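Local coordinates for protein probable porin (PDB 4FT6) that probably forms a channel across the outer membrane through which small, water-soluble molecules enter the cell, at residues Arg26-Pro31 with Ser36-Trp41; Tyr96-Val101 with Ser158-Asn163; Pro85-Ala88 with Ala92-Asp95. All coordinates share one frame; numbering follows the deposited sequence.

Contact 1: Arg26-Pro31 with Ser36-Trp41; sequences RDFRQP and SKQEEW. With C8E ((hydroxyethyloxy)tri(ethyloxy)octane), chain C.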
loop_
_atom_site.group_PDB
_atom_site.type_symbol
_atom_site.label_atom_id
_atom_site.label_comp_id
_atom_site.label_asym_id
_atom_site.label_seq_id
_atom_site.Cartn_x
_atom_site.Cartn_y
_atom_site.Cartn_z
ATOM N N ARG A 26 10.099 -3.070 -15.951
ATOM C CA ARG A 26 9.542 -1.787 -16.351
ATOM C C ARG A 26 10.316 -1.296 -17.552
ATOM O O ARG A 26 11.519 -1.033 -17.463
ATOM C CB ARG A 26 9.650 -0.754 -15.234
ATOM C CG ARG A 26 9.315 0.669 -15.680
ATOM C CD ARG A 26 9.124 1.592 -14.480
ATOM N NE ARG A 26 8.022 1.156 -13.615
ATOM C CZ ARG A 26 7.718 1.713 -12.448
ATOM N NH1 ARG A 26 8.434 2.727 -12.001
ATOM N NH2 ARG A 26 6.706 1.252 -11.724
ATOM N N ASP A 27 9.622 -1.178 -18.677
ATOM C CA ASP A 27 10.254 -0.763 -19.915
ATOM C C ASP A 27 9.922 0.691 -20.259
ATOM O O ASP A 27 8.764 1.038 -20.496
ATOM C CB ASP A 27 9.850 -1.702 -21.053
ATOM C CG ASP A 27 10.406 -1.267 -22.389
ATOM O OD1 ASP A 27 11.462 -0.592 -22.423
ATOM O OD2 ASP A 27 9.785 -1.602 -23.418
ATOM N N PHE A 28 10.943 1.542 -20.287
ATOM C CA PHE A 28 10.754 2.931 -20.692
ATOM C C PHE A 28 10.784 3.047 -22.213
ATOM O O PHE A 28 11.738 2.605 -22.865
ATOM C CB PHE A 28 11.810 3.835 -20.056
ATOM C CG PHE A 28 11.818 3.785 -18.554
ATOM C CD1 PHE A 28 10.888 4.505 -17.816
ATOM C CD2 PHE A 28 12.752 3.009 -17.874
ATOM C CE1 PHE A 28 10.892 4.455 -16.415
ATOM C CE2 PHE A 28 12.763 2.955 -16.473
ATOM C CZ PHE A 28 11.831 3.680 -15.747
ATOM N N ARG A 29 9.737 3.650 -22.768
ATOM C CA ARG A 29 9.539 3.662 -24.210
ATOM C C ARG A 29 10.301 4.784 -24.913
ATOM O O ARG A 29 10.918 4.558 -25.954
ATOM C CB ARG A 29 8.044 3.742 -24.524
ATOM C CG ARG A 29 7.255 2.513 -24.112
ATOM C CD ARG A 29 7.552 1.335 -25.024
ATOM N N GLN A 30 10.258 5.986 -24.339
ATOM C CA GLN A 30 10.923 7.155 -24.915
ATOM C C GLN A 30 12.440 6.963 -24.949
ATOM O O GLN A 30 13.035 6.550 -23.952
ATOM C CB GLN A 30 10.578 8.414 -24.103
ATOM C CG GLN A 30 9.076 8.658 -23.895
ATOM C CD GLN A 30 8.770 9.650 -22.770
ATOM O OE1 GLN A 30 9.674 10.178 -22.119
ATOM N NE2 GLN A 30 7.485 9.898 -22.537
ATOM N N PRO A 31 13.065 7.211 -26.115
ATOM C CA PRO A 31 14.520 7.381 -26.178
ATOM C C PRO A 31 14.884 8.854 -26.382
ATOM O O PRO A 31 14.085 9.602 -26.945
ATOM C CB PRO A 31 14.903 6.575 -27.422
ATOM C CG PRO A 31 13.725 6.755 -28.335
ATOM C CD PRO A 31 12.494 6.933 -27.448
ATOM N N SER A 36 17.210 2.431 -20.150
ATOM C CA SER A 36 16.193 1.872 -21.027
ATOM C C SER A 36 15.163 1.010 -20.304
ATOM O O SER A 36 14.042 0.835 -20.786
ATOM C CB SER A 36 16.863 1.040 -22.123
ATOM O OG SER A 36 15.898 0.545 -23.032
ATOM N N LYS A 37 15.538 0.481 -19.145
ATOM C CA LYS A 37 14.796 -0.629 -18.572
ATOM C C LYS A 37 15.144 -0.862 -17.108
ATOM O O LYS A 37 16.291 -0.688 -16.704
ATOM C CB LYS A 37 15.132 -1.889 -19.376
ATOM C CG LYS A 37 14.322 -3.105 -19.035
ATOM C CD LYS A 37 15.043 -4.369 -19.485
ATOM C CE LYS A 37 15.360 -4.390 -20.963
ATOM N NZ LYS A 37 15.930 -5.719 -21.338
ATOM N N GLN A 38 14.144 -1.231 -16.314
ATOM C CA GLN A 38 14.389 -1.846 -15.017
ATOM C C GLN A 38 13.919 -3.285 -15.131
ATOM O O GLN A 38 12.713 -3.543 -15.197
ATOM C CB GLN A 38 13.611 -1.150 -13.896
ATOM C CG GLN A 38 14.006 0.288 -13.624
ATOM C CD GLN A 38 12.965 1.045 -12.797
ATOM O OE1 GLN A 38 11.973 0.473 -12.328
ATOM N NE2 GLN A 38 13.183 2.346 -12.632
ATOM N N GLU A 39 14.859 -4.226 -15.169
ATOM C CA GLU A 39 14.486 -5.636 -15.255
ATOM C C GLU A 39 15.248 -6.471 -14.255
ATOM O O GLU A 39 16.431 -6.746 -14.457
ATOM C CB GLU A 39 14.750 -6.191 -16.651
ATOM C CG GLU A 39 14.398 -7.655 -16.797
ATOM C CD GLU A 39 14.794 -8.203 -18.146
ATOM O OE1 GLU A 39 15.792 -7.706 -18.715
ATOM O OE2 GLU A 39 14.110 -9.123 -18.639
ATOM N N GLU A 40 14.572 -6.887 -13.188
ATOM C CA GLU A 40 15.214 -7.709 -12.160
ATOM C C GLU A 40 14.367 -8.910 -11.753
ATOM O O GLU A 40 13.163 -8.963 -12.019
ATOM C CB GLU A 40 15.591 -6.864 -10.935
ATOM C CG GLU A 40 16.735 -5.895 -11.186
ATOM C CD GLU A 40 17.050 -5.026 -9.985
ATOM O OE1 GLU A 40 18.247 -4.929 -9.615
ATOM O OE2 GLU A 40 16.102 -4.437 -9.413
ATOM N N TRP A 41 15.014 -9.875 -11.115
ATOM C CA TRP A 41 14.340 -11.072 -10.644
ATOM C C TRP A 41 14.882 -11.466 -9.264
ATOM O O TRP A 41 16.095 -11.588 -9.083
ATOM C CB TRP A 41 14.577 -12.195 -11.631
ATOM C CG TRP A 41 13.893 -13.452 -11.271
ATOM C CD1 TRP A 41 12.721 -13.580 -10.589
ATOM C CD2 TRP A 41 14.333 -14.781 -11.580
ATOM N NE1 TRP A 41 12.400 -14.910 -10.457
ATOM C CE2 TRP A 41 13.374 -15.668 -11.055
ATOM C CE3 TRP A 41 15.443 -15.304 -12.252
ATOM C CZ2 TRP A 41 13.495 -17.055 -11.177
ATOM C CZ3 TRP A 41 15.565 -16.679 -12.374
ATOM C CH2 TRP A 41 14.598 -17.541 -11.840
HETATM C C3 C8E C . 16.920 -13.686 -17.261
HETATM C C4 C8E C . 16.322 -14.801 -16.413
HETATM C C5 C8E C . 15.127 -14.292 -15.615
HETATM C C6 C8E C . 13.899 -15.168 -15.839
HETATM C C7 C8E C . 12.880 -15.047 -14.710
HETATM C C8 C8E C . 11.572 -15.741 -15.080
HETATM O O9 C8E C . 11.012 -16.392 -13.956
HETATM C C10 C8E C . 9.988 -15.646 -13.330
HETATM C C11 C8E C . 9.140 -16.558 -12.446
HETATM O O12 C8E C . 8.132 -15.825 -11.783
HETATM C C13 C8E C . 6.868 -16.436 -11.909
HETATM O O HOH W 1 13.469 0.652 -23.257
#
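R26 and D27 pair with Q38 and K37 in an antiparallel strand contact at the surface, near the end of the hairpin made by strands 14-28 and 37-50. The strand axes approach to 4.9 Å. R26 and Q38 form the hydrogen-bonded pair: R26 N donates to Q38 O at 2.8 Å, and Q38 N to R26 O at 2.9 Å. D27 and K37 are the non-hydrogen-bonded pair. Nearer the turn, F28 N donates to S36 O at 3.2 Å.

The hairpin belongs to the beta barrel of an OprD-family porin, and strand 14-28 also pairs with strand 380-392. Side chains alternate between the two sides of the wall. R26, F28 and Q38 gather on one side. R26 and Q38 lie side by side and point the same way, with CD of R26 3.7 Å from OE1 of Q38. The R26 chain bends at chi3 (-61°), and its NH2 makes a salt bridge to E382. With CG opposite its carbonyl carbon (chi1 -58°), the F28 ring lies beside the Q38 amide. NE2 of Q38 is at the ring edge, near its plane, 3.6 Å from CZ of F28, and the ring and amide planes are 79° apart. CG of R26 lies over one face of that ring, offset toward the rim.

D27, K37 and E39 lie on the other side. K37 NZ forms a salt bridge with E39 OE1 at 3.3 Å, from above the carboxylate plane. W41 shares this side, and C7 of a detergent molecule sits 3.4 Å above the centre of its ring, as expected of a membrane-facing surface.

Contact 2: Tyr96-Val101 with Ser158-Asn163; sequences YARLGV and SLSQRN. With C8E ((hydroxyethyloxy)tri(ethyloxy)octane), chain D; DMU (decyl-beta-D-maltopyranoside), chain F.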
loop_
_atom_site.group_PDB
_atom_site.type_symbol
_atom_site.label_atom_id
_atom_site.label_comp_id
_atom_site.label_asym_id
_atom_site.label_seq_id
_atom_site.Cartn_x
_atom_site.Cartn_y
_atom_site.Cartn_z
ATOM N N TYR A 96 19.668 -8.821 0.993
ATOM C CA TYR A 96 19.439 -7.946 2.134
ATOM C C TYR A 96 18.463 -8.613 3.095
ATOM O O TYR A 96 17.596 -9.397 2.689
ATOM C CB TYR A 96 18.938 -6.573 1.692
ATOM C CG TYR A 96 17.602 -6.562 0.955
ATOM C CD1 TYR A 96 17.433 -7.231 -0.255
ATOM C CD2 TYR A 96 16.520 -5.843 1.453
ATOM C CE1 TYR A 96 16.221 -7.195 -0.931
ATOM C CE2 TYR A 96 15.305 -5.806 0.783
ATOM C CZ TYR A 96 15.162 -6.479 -0.407
ATOM O OH TYR A 96 13.962 -6.440 -1.076
ATOM N N ALA A 97 18.616 -8.322 4.375
ATOM C CA ALA A 97 17.792 -8.971 5.374
ATOM C C ALA A 97 17.420 -7.970 6.439
ATOM O O ALA A 97 18.014 -6.885 6.540
ATOM C CB ALA A 97 18.498 -10.166 5.980
ATOM N N ARG A 98 16.408 -8.319 7.218
ATOM C CA ARG A 98 15.987 -7.450 8.296
ATOM C C ARG A 98 15.230 -8.268 9.331
ATOM O O ARG A 98 14.523 -9.227 8.999
ATOM C CB ARG A 98 15.115 -6.330 7.751
ATOM C CG ARG A 98 14.953 -5.179 8.707
ATOM C CD ARG A 98 14.021 -4.100 8.174
ATOM N NE ARG A 98 13.581 -3.276 9.296
ATOM C CZ ARG A 98 14.337 -2.359 9.879
ATOM N NH1 ARG A 98 15.562 -2.126 9.422
ATOM N NH2 ARG A 98 13.864 -1.670 10.910
ATOM N N LEU A 99 15.389 -7.903 10.593
ATOM C CA LEU A 99 14.730 -8.620 11.659
ATOM C C LEU A 99 14.289 -7.613 12.707
ATOM O O LEU A 99 15.111 -6.886 13.264
ATOM C CB LEU A 99 15.689 -9.633 12.267
ATOM C CG LEU A 99 15.153 -10.608 13.319
ATOM C CD1 LEU A 99 13.897 -11.294 12.802
ATOM C CD2 LEU A 99 16.239 -11.643 13.694
ATOM N N GLY A 100 12.990 -7.545 12.951
ATOM C CA GLY A 100 12.484 -6.675 13.991
ATOM C C GLY A 100 11.565 -7.406 14.952
ATOM O O GLY A 100 10.732 -8.231 14.541
ATOM N N VAL A 101 11.711 -7.105 16.236
ATOM C CA VAL A 101 10.836 -7.687 17.242
ATOM C C VAL A 101 9.695 -6.701 17.520
ATOM O O VAL A 101 9.823 -5.511 17.241
ATOM C CB VAL A 101 11.616 -7.989 18.541
ATOM C CG1 VAL A 101 11.840 -6.706 19.339
ATOM C CG2 VAL A 101 10.873 -8.995 19.383
ATOM N N SER A 158 10.510 6.151 12.602
ATOM C CA SER A 158 11.294 5.843 11.424
ATOM C C SER A 158 10.594 4.795 10.566
ATOM O O SER A 158 9.630 4.151 11.001
ATOM C CB SER A 158 12.623 5.274 11.846
ATOM O OG SER A 158 12.395 3.948 12.266
ATOM N N LEU A 159 11.090 4.625 9.345
ATOM C CA LEU A 159 10.579 3.594 8.456
ATOM C C LEU A 159 11.733 2.808 7.850
ATOM O O LEU A 159 12.880 3.259 7.870
ATOM C CB LEU A 159 9.729 4.216 7.349
ATOM C CG LEU A 159 10.378 5.247 6.409
ATOM C CD1 LEU A 159 11.296 4.625 5.345
ATOM C CD2 LEU A 159 9.287 6.075 5.724
ATOM N N SER A 160 11.425 1.649 7.285
ATOM C CA SER A 160 12.382 0.925 6.464
ATOM C C SER A 160 11.718 0.654 5.121
ATOM O O SER A 160 10.678 -0.020 5.065
ATOM C CB SER A 160 12.789 -0.399 7.120
ATOM O OG SER A 160 13.693 -1.113 6.282
ATOM N N GLN A 161 12.292 1.189 4.046
ATOM C CA GLN A 161 11.703 1.006 2.716
ATOM C C GLN A 161 11.732 -0.457 2.264
ATOM O O GLN A 161 12.510 -1.274 2.781
ATOM C CB GLN A 161 12.390 1.906 1.670
ATOM C CG GLN A 161 12.366 3.410 1.980
ATOM C CD GLN A 161 10.944 4.023 1.973
ATOM O OE1 GLN A 161 9.931 3.308 1.937
ATOM N NE2 GLN A 161 10.877 5.356 2.017
ATOM N N ARG A 162 10.879 -0.776 1.296
ATOM C CA ARG A 162 10.717 -2.149 0.830
ATOM C C ARG A 162 12.016 -2.799 0.329
ATOM O O ARG A 162 12.208 -4.012 0.488
ATOM C CB ARG A 162 9.660 -2.180 -0.263
ATOM C CG ARG A 162 10.043 -1.356 -1.481
ATOM C CD ARG A 162 8.835 -1.017 -2.263
ATOM N NE ARG A 162 9.156 -0.144 -3.378
ATOM C CZ ARG A 162 8.279 0.202 -4.307
ATOM N NH1 ARG A 162 7.052 -0.270 -4.231
ATOM N NH2 ARG A 162 8.640 0.993 -5.305
ATOM N N ASN A 163 12.899 -1.998 -0.267
ATOM C CA ASN A 163 14.153 -2.521 -0.812
ATOM C C ASN A 163 15.350 -2.123 0.051
ATOM O O ASN A 163 16.425 -1.800 -0.472
ATOM C CB ASN A 163 14.373 -1.990 -2.225
ATOM C CG ASN A 163 14.459 -0.489 -2.241
ATOM O OD1 ASN A 163 13.949 0.159 -1.321
ATOM N ND2 ASN A 163 15.137 0.079 -3.245
HETATM C C1 C8E D . 12.461 -3.152 15.188
HETATM C C2 C8E D . 12.639 -4.012 16.445
HETATM C C3 C8E D . 14.070 -3.955 16.988
HETATM C C4 C8E D . 14.911 -5.184 16.647
HETATM C C5 C8E D . 15.028 -6.121 17.846
HETATM C C6 C8E D . 15.986 -7.292 17.654
HETATM C C7 C8E D . 15.278 -8.637 17.510
HETATM C C8 C8E D . 16.199 -9.768 17.968
HETATM O O9 C8E D . 15.529 -10.990 18.214
HETATM C C10 C8E D . 15.480 -11.859 17.099
HETATM C C11 C8E D . 16.132 -13.207 17.413
HETATM O O12 C8E D . 15.606 -13.799 18.584
HETATM C C13 C8E D . 15.693 -15.211 18.588
HETATM C C14 C8E D . 14.689 -15.819 19.563
HETATM O O15 C8E D . 13.583 -16.371 18.877
HETATM C C1 DMU F . 18.716 -5.685 10.832
HETATM C C2 DMU F . 18.849 -4.134 10.572
HETATM C C3 DMU F . 20.426 -3.681 10.286
HETATM C C4 DMU F . 21.191 -4.809 9.500
HETATM O O5 DMU F . 20.967 -6.045 10.108
HETATM C C6 DMU F . 19.637 -6.459 9.931
HETATM O O7 DMU F . 20.637 -2.315 9.743
HETATM O O16 DMU F . 19.524 -7.870 10.089
HETATM C C18 DMU F . 20.503 -8.685 9.486
HETATM C C19 DMU F . 20.336 -10.155 9.865
HETATM C C22 DMU F . 18.872 -10.556 9.767
HETATM C C25 DMU F . 18.677 -11.895 10.473
HETATM C C28 DMU F . 18.129 -12.905 9.467
HETATM C C31 DMU F . 16.631 -13.074 9.704
HETATM C C34 DMU F . 15.978 -13.295 8.354
HETATM C C37 DMU F . 14.860 -14.302 8.476
HETATM C C40 DMU F . 14.034 -14.287 7.215
HETATM C C43 DMU F . 13.393 -15.633 7.056
HETATM O O49 DMU F . 17.401 -5.989 10.608
HETATM O O55 DMU F . 18.005 -3.293 11.447
HETATM C C57 DMU F . 22.631 -4.469 9.546
HETATM O O61 DMU F . 22.988 -4.413 10.886
HETATM C C5 DMU F . 19.603 -0.157 10.002
HETATM C C7 DMU F . 20.737 0.790 9.924
HETATM C C8 DMU F . 21.618 0.663 11.245
HETATM C C9 DMU F . 20.856 -0.234 12.327
HETATM O O1 DMU F . 20.740 -1.487 11.782
HETATM C C10 DMU F . 19.970 -1.483 10.636
HETATM O O2 DMU F . 22.999 0.199 10.938
HETATM O O3 DMU F . 18.563 0.404 10.711
HETATM O O4 DMU F . 20.282 2.066 9.616
HETATM C C11 DMU F . 21.494 -0.367 13.688
HETATM O O6 DMU F . 20.744 -1.265 14.444
#
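Y96, S160 and R98 carry this buried contact between two strands of the porin barrel that are not paired with each other. Strand 95-107 supplies Y96 and R98. S160 ends strand 149-160, and R162 and N163 follow in the loop. The touching parts run nearly antiparallel, their end-to-end directions 154° apart. The backbones stay well separated, and no hydrogen bond joins the two segments. Side chains of strand 95-107 bridge the gap, to backbone at R162 and N163 and to the side chain of S160. T135 of the short strand 135-137 touches both R98 and S160.

Y96 has CG wedged between its backbone N and carbonyl carbon (chi1 62°). This sends the ring across to the backbone of R162 and N163. R162 O lies at the ring edge, in its plane, 3.6 Å from CE2. The ring also packs on N163 C, 3.8 Å from CE2. The Y96 hydroxyl is bonded to L83 O, which fixes the far end of the ring.

Detergent lies along strand 95-107. L99 N donates to O49 of decyl maltoside at 2.8 Å, and the CB of A97 touches its alkyl chain. L99 and V101 pack on a second detergent.

R98 CG lies beside the same O49. Set anti to N (chi1 -164°), it starts an extended chain that carries the guanidinium to S160. NE makes a salt bridge to E116, and NH1 bonds to S165 O. S160 OG is bonded to D166 O and lies 3.6 Å from R98 CD. The CB of S160 sits 3.6 Å above the guanidinium plane, over its centre.

Contact 3: Pro85-Ala88 with Ala92-Asp95; sequences PRHA and AADD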
loop_
_atom_site.group_PDB
_atom_site.type_symbol
_atom_site.label_atom_id
_atom_site.label_comp_id
_atom_site.label_asym_id
_atom_site.label_seq_id
_atom_site.Cartn_x
_atom_site.Cartn_y
_atom_site.Cartn_z
ATOM N N PRO A 85 18.098 -3.406 -3.058
ATOM C CA PRO A 85 18.903 -2.199 -2.857
ATOM C C PRO A 85 19.931 -2.078 -3.974
ATOM O O PRO A 85 20.273 -3.067 -4.634
ATOM C CB PRO A 85 19.600 -2.447 -1.510
ATOM C CG PRO A 85 19.507 -3.924 -1.288
ATOM C CD PRO A 85 18.231 -4.359 -1.943
ATOM N N ARG A 86 20.424 -0.866 -4.185
ATOM C CA ARG A 86 21.269 -0.596 -5.330
ATOM C C ARG A 86 22.417 0.291 -4.894
ATOM O O ARG A 86 22.201 1.367 -4.344
ATOM C CB ARG A 86 20.436 0.088 -6.414
ATOM C CG ARG A 86 21.149 0.265 -7.728
ATOM C CD ARG A 86 20.259 0.948 -8.745
ATOM N NE ARG A 86 20.887 0.936 -10.066
ATOM C CZ ARG A 86 20.349 1.460 -11.160
ATOM N NH1 ARG A 86 19.164 2.049 -11.102
ATOM N NH2 ARG A 86 20.996 1.391 -12.310
ATOM N N HIS A 87 23.638 -0.173 -5.132
ATOM C CA HIS A 87 24.839 0.559 -4.726
ATOM C C HIS A 87 25.053 1.802 -5.586
ATOM O O HIS A 87 24.327 2.033 -6.560
ATOM C CB HIS A 87 26.080 -0.336 -4.815
ATOM C CG HIS A 87 26.038 -1.532 -3.911
ATOM N ND1 HIS A 87 26.427 -2.789 -4.329
ATOM C CD2 HIS A 87 25.677 -1.661 -2.616
ATOM C CE1 HIS A 87 26.293 -3.642 -3.331
ATOM N NE2 HIS A 87 25.839 -2.986 -2.278
ATOM N N ALA A 88 26.065 2.590 -5.228
ATOM C CA ALA A 88 26.399 3.791 -5.985
ATOM C C ALA A 88 26.980 3.450 -7.355
ATOM O O ALA A 88 26.787 4.199 -8.317
ATOM C CB ALA A 88 27.347 4.675 -5.196
ATOM N N ALA A 92 23.045 -3.882 -8.192
ATOM C CA ALA A 92 22.144 -4.427 -7.179
ATOM C C ALA A 92 22.926 -5.133 -6.068
ATOM O O ALA A 92 23.988 -5.720 -6.310
ATOM C CB ALA A 92 21.184 -5.410 -7.818
ATOM N N ALA A 93 22.397 -5.090 -4.850
ATOM C CA ALA A 93 22.936 -5.931 -3.793
ATOM C C ALA A 93 22.603 -7.374 -4.149
ATOM O O ALA A 93 21.641 -7.646 -4.883
ATOM C CB ALA A 93 22.346 -5.563 -2.438
ATOM N N ASP A 94 23.406 -8.302 -3.651
ATOM C CA ASP A 94 23.139 -9.710 -3.889
ATOM C C ASP A 94 22.056 -10.186 -2.936
ATOM O O ASP A 94 21.371 -11.177 -3.201
ATOM C CB ASP A 94 24.415 -10.530 -3.719
ATOM C CG ASP A 94 25.499 -10.114 -4.677
ATOM O OD1 ASP A 94 25.165 -9.673 -5.797
ATOM O OD2 ASP A 94 26.684 -10.228 -4.306
ATOM N N ASP A 95 21.895 -9.455 -1.838
ATOM C CA ASP A 95 20.905 -9.803 -0.832
ATOM C C ASP A 95 20.732 -8.698 0.205
ATOM O O ASP A 95 21.522 -7.743 0.268
ATOM C CB ASP A 95 21.253 -11.126 -0.144
ATOM C CG ASP A 95 22.535 -11.050 0.656
ATOM O OD1 ASP A 95 23.332 -10.115 0.428
ATOM O OD2 ASP A 95 22.752 -11.930 1.518
#
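P85 O is approached by two groups of the facing segment. A93 N donates to it at 2.9 Å, in a nearly straight bond (N-H...O 167°). The CA of A92 makes a CA-H...O contact with the same oxygen at 3.4 Å.

Both segments belong to the long loop between strands 58-71 and 95-107. Such long loops lie on the extracellular side in porins of this kind. The chain turns back within residues 85-95, and R86 and A92 form a backbone bridge, their CA atoms 4.3 Å apart. The bridge is single and is not extended into a strand pair. The CB of R86 points away from A92, and the chain beyond is fully extended. Its NE bonds to G90 O, in the short connection between the two segments.

The side chains that meet are those of P85, H87 and A93. CG of P85 rests 3.5 Å from the CB of A93, whose CB bond points toward residues 85-88. H87 approaches the same alanine. With its CG opposite the carbonyl carbon (chi1 -62°), its ring reaches across so that CE1 comes 4.1 Å from A93 CA. A93 is buried, while R86 and H87 are exposed.

Across the two segments there is one conventional hydrogen bond and one apolar side-chain contact, with no salt bridge. The fold-back therefore rests on backbone polarity, the CA-H...O contact and carbon packing, and no charged pair takes part.

Contact 2 is buried; contacts 1 and 3 lie at the surface. Contact 1 is regular strand pairing within the barrel wall, carried by backbone bonds. Contact 2 joins strands of the same barrel that are not paired with each other, through side-chain packing, without a hydrogen bond across. Contact 3 uses no strand pairing and closes part of a loop with one backbone bond. That loop links the other two: the CB of A92 packs on OE1 of E40 from contact 1, and P85 packs on Y96 and N163 of contact 2. Contacts 1 and 2 do not touch, yet both lie beside bound detergent, over the W41 ring in one and along strand 95-107 in the other.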